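Long-range contact in Rho guanine nucleotide exchange factor 11 (Homo sapiens, PDB 5JHH), which probably activates Rho-family GTPases such as RhoA by promoting exchange of bound GDP for GTP through its RhoGEF (DH) and PH domains: residues Phe310-Leu314 with Pro341-Tyr345. Numbering follows the deposited sequence.
Sequences FSPVL and PPQIY
Tyr345 slots its ring between Leu314 and Phe310, so that both faces are covered from the 310-314 segment. On one face Leu314 makes a CH-pi contact: CD1 lies over the middle of the ring, 3.7 Å from the centroid, while its other methyl, CD2, slides along the outer rim to 3.4 Å from Tyr345 OH. The Phe310 ring meets the opposite face obliquely, with centroids 4.7 Å apart and planes at 49°; Phe310 CD1 approaches Tyr345 CZ to 3.5 Å. The far end of the phenylalanine then reaches the loop, its CZ meeting Gln343 CB at 3.3 Å and its CE1 touching the ring of Pro341 more loosely.

Polar contacts gather at the phenol. Tyr345 OH donates a very short hydrogen bond, 2.5 Å, to Ser311 O, which sits at the ring edge near its plane. A water bridges the same hydroxyl and Ser311 N, taking the amide hydrogen and giving one of its own to the phenol oxygen. With OG anti to the backbone N (chi1 175°), Ser311 turns its hydroxyl onto a lone pair of Val313 O, 3.0 Å away, a bond that spans the last loop residues and the first residue of strand 313-315.

The contact belongs to the PH-domain beta core: Leu314 pairs with Leu281 of strand 280-287, Tyr345 with Ile333 of strand 330-335, and Trp262 of strand 254-263 packs against both aromatic rings.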
ATOM      1  N   PHE A 310     -17.031 -34.828  -5.017  1.00 71.70           N
ATOM      2  CA  PHE A 310     -17.147 -33.366  -5.162  1.00 65.00           C
ATOM      3  C   PHE A 310     -16.314 -32.791  -6.330  1.00 59.10           C
ATOM      4  O   PHE A 310     -15.143 -33.152  -6.495  1.00 55.77           O
ATOM      5  CB  PHE A 310     -16.674 -32.704  -3.876  1.00 68.37           C
ATOM      6  CG  PHE A 310     -17.775 -32.371  -2.912  1.00 70.74           C
ATOM      7  CD1 PHE A 310     -18.789 -31.512  -3.278  1.00 69.34           C
ATOM      8  CD2 PHE A 310     -17.754 -32.858  -1.608  1.00 74.25           C
ATOM      9  CE1 PHE A 310     -19.781 -31.166  -2.377  1.00 73.02           C
ATOM     10  CE2 PHE A 310     -18.741 -32.510  -0.702  1.00 73.62           C
ATOM     11  CZ  PHE A 310     -19.752 -31.661  -1.087  1.00 73.25           C
ATOM     12  N   SER A 311     -16.906 -31.893  -7.126  1.00 53.54           N
ATOM     13  CA  SER A 311     -16.151 -31.173  -8.179  1.00 52.30           C
ATOM     14  C   SER A 311     -15.243 -30.085  -7.565  1.00 51.48           C
ATOM     15  O   SER A 311     -15.616 -29.446  -6.569  1.00 47.82           O
ATOM     16  CB  SER A 311     -17.080 -30.518  -9.212  1.00 50.56           C
ATOM     17  OG  SER A 311     -16.350 -29.732 -10.164  1.00 43.75           O
ATOM     18  N   PRO A 312     -14.060 -29.867  -8.173  1.00 53.48           N
ATOM     19  CA  PRO A 312     -13.085 -28.887  -7.689  1.00 56.03           C
ATOM     20  C   PRO A 312     -13.263 -27.502  -8.322  1.00 49.67           C
ATOM     21  O   PRO A 312     -12.636 -26.539  -7.884  1.00 42.75           O
ATOM     22  CB  PRO A 312     -11.743 -29.504  -8.101  1.00 54.18           C
ATOM     23  CG  PRO A 312     -12.055 -30.370  -9.285  1.00 58.41           C
ATOM     24  CD  PRO A 312     -13.550 -30.573  -9.371  1.00 58.05           C
ATOM     25  N   VAL A 313     -14.133 -27.419  -9.323  1.00 45.78           N
ATOM     26  CA  VAL A 313     -14.446 -26.176  -9.986  1.00 41.60           C
ATOM     27  C   VAL A 313     -15.927 -25.898  -9.835  1.00 43.06           C
ATOM     28  O   VAL A 313     -16.755 -26.781 -10.017  1.00 53.51           O
ATOM     29  CB  VAL A 313     -14.136 -26.267 -11.471  1.00 41.08           C
ATOM     30  CG1 VAL A 313     -14.500 -24.969 -12.174  1.00 46.63           C
ATOM     31  CG2 VAL A 313     -12.679 -26.590 -11.671  1.00 38.40           C
ATOM     32  N   LEU A 314     -16.259 -24.660  -9.515  1.00 43.14           N
ATOM     33  CA  LEU A 314     -17.654 -24.222  -9.402  1.00 42.79           C
ATOM     34  C   LEU A 314     -17.882 -23.073 -10.350  1.00 39.97           C
ATOM     35  O   LEU A 314     -17.032 -22.220 -10.480  1.00 41.86           O
ATOM     36  CB  LEU A 314     -17.950 -23.795  -7.954  1.00 42.50           C
ATOM     37  CG  LEU A 314     -17.745 -24.953  -6.964  1.00 46.29           C
ATOM     38  CD1 LEU A 314     -17.968 -24.569  -5.517  1.00 44.94           C
ATOM     39  CD2 LEU A 314     -18.674 -26.100  -7.344  1.00 51.77           C
ATOM     40  N   PRO A 341     -24.359 -31.105  -6.650  1.00 89.31           N
ATOM     41  CA  PRO A 341     -24.374 -32.025  -5.515  1.00 86.03           C
ATOM     42  C   PRO A 341     -25.478 -31.612  -4.537  1.00 76.82           C
ATOM     43  O   PRO A 341     -25.665 -30.415  -4.327  1.00 66.95           O
ATOM     44  CB  PRO A 341     -22.971 -31.844  -4.894  1.00 84.62           C
ATOM     45  CG  PRO A 341     -22.551 -30.468  -5.288  1.00 85.53           C
ATOM     46  CD  PRO A 341     -23.172 -30.225  -6.647  1.00 87.71           C
ATOM     47  N   PRO A 342     -26.210 -32.585  -3.947  1.00 76.14           N
ATOM     48  CA  PRO A 342     -27.070 -32.231  -2.798  1.00 75.12           C
ATOM     49  C   PRO A 342     -26.280 -31.669  -1.602  1.00 67.11           C
ATOM     50  O   PRO A 342     -26.874 -31.108  -0.669  1.00 60.02           O
ATOM     51  CB  PRO A 342     -27.748 -33.559  -2.417  1.00 75.02           C
ATOM     52  CG  PRO A 342     -27.551 -34.451  -3.595  1.00 81.03           C
ATOM     53  CD  PRO A 342     -26.267 -34.026  -4.249  1.00 76.25           C
ATOM     54  N   GLN A 343     -24.955 -31.835  -1.628  1.00 65.71           N
ATOM     55  CA  GLN A 343     -24.085 -31.231  -0.619  1.00 69.46           C
ATOM     56  C   GLN A 343     -23.558 -29.808  -0.952  1.00 62.24           C
ATOM     57  O   GLN A 343     -23.345 -29.388  -2.108  1.00 52.78           O
ATOM     58  CB  GLN A 343     -22.930 -32.162  -0.231  1.00 70.37           C
ATOM     59  CG  GLN A 343     -23.361 -33.482   0.398  1.00 78.16           C
ATOM     60  CD  GLN A 343     -23.320 -34.666  -0.578  1.00 79.96           C
ATOM     61  OE1 GLN A 343     -23.403 -34.506  -1.803  1.00 75.81           O
ATOM     62  NE2 GLN A 343     -23.174 -35.862  -0.029  1.00 77.62           N
ATOM     63  N   ILE A 344     -23.418 -29.079   0.138  1.00 53.86           N
ATOM     64  CA  ILE A 344     -22.957 -27.727   0.162  1.00 55.55           C
ATOM     65  C   ILE A 344     -21.472 -27.818   0.397  1.00 48.81           C
ATOM     66  O   ILE A 344     -21.046 -28.672   1.172  1.00 47.26           O
ATOM     67  CB  ILE A 344     -23.627 -27.020   1.358  1.00 58.77           C
ATOM     68  CG1 ILE A 344     -25.079 -26.686   0.986  1.00 63.24           C
ATOM     69  CG2 ILE A 344     -22.850 -25.797   1.814  1.00 55.82           C
ATOM     70  CD1 ILE A 344     -25.966 -26.341   2.167  1.00 65.39           C
ATOM     71  N   TYR A 345     -20.708 -26.940  -0.250  1.00 42.93           N
ATOM     72  CA  TYR A 345     -19.289 -26.751   0.060  1.00 39.54           C
ATOM     73  C   TYR A 345     -19.196 -25.875   1.273  1.00 38.96           C
ATOM     74  O   TYR A 345     -19.728 -24.751   1.280  1.00 37.90           O
ATOM     75  CB  TYR A 345     -18.559 -26.064  -1.074  1.00 38.79           C
ATOM     76  CG  TYR A 345     -18.436 -26.896  -2.323  1.00 41.84           C
ATOM     77  CD1 TYR A 345     -19.511 -27.086  -3.178  1.00 42.75           C
ATOM     78  CD2 TYR A 345     -17.230 -27.474  -2.657  1.00 42.66           C
ATOM     79  CE1 TYR A 345     -19.365 -27.818  -4.354  1.00 47.73           C
ATOM     80  CE2 TYR A 345     -17.072 -28.188  -3.830  1.00 47.75           C
ATOM     81  CZ  TYR A 345     -18.136 -28.368  -4.676  1.00 45.84           C
ATOM     82  OH  TYR A 345     -17.937 -29.108  -5.836  1.00 45.95           O
TER
HETATM   83  O   HOH W   1     -19.559 -31.622  -6.844  1.00 51.00           O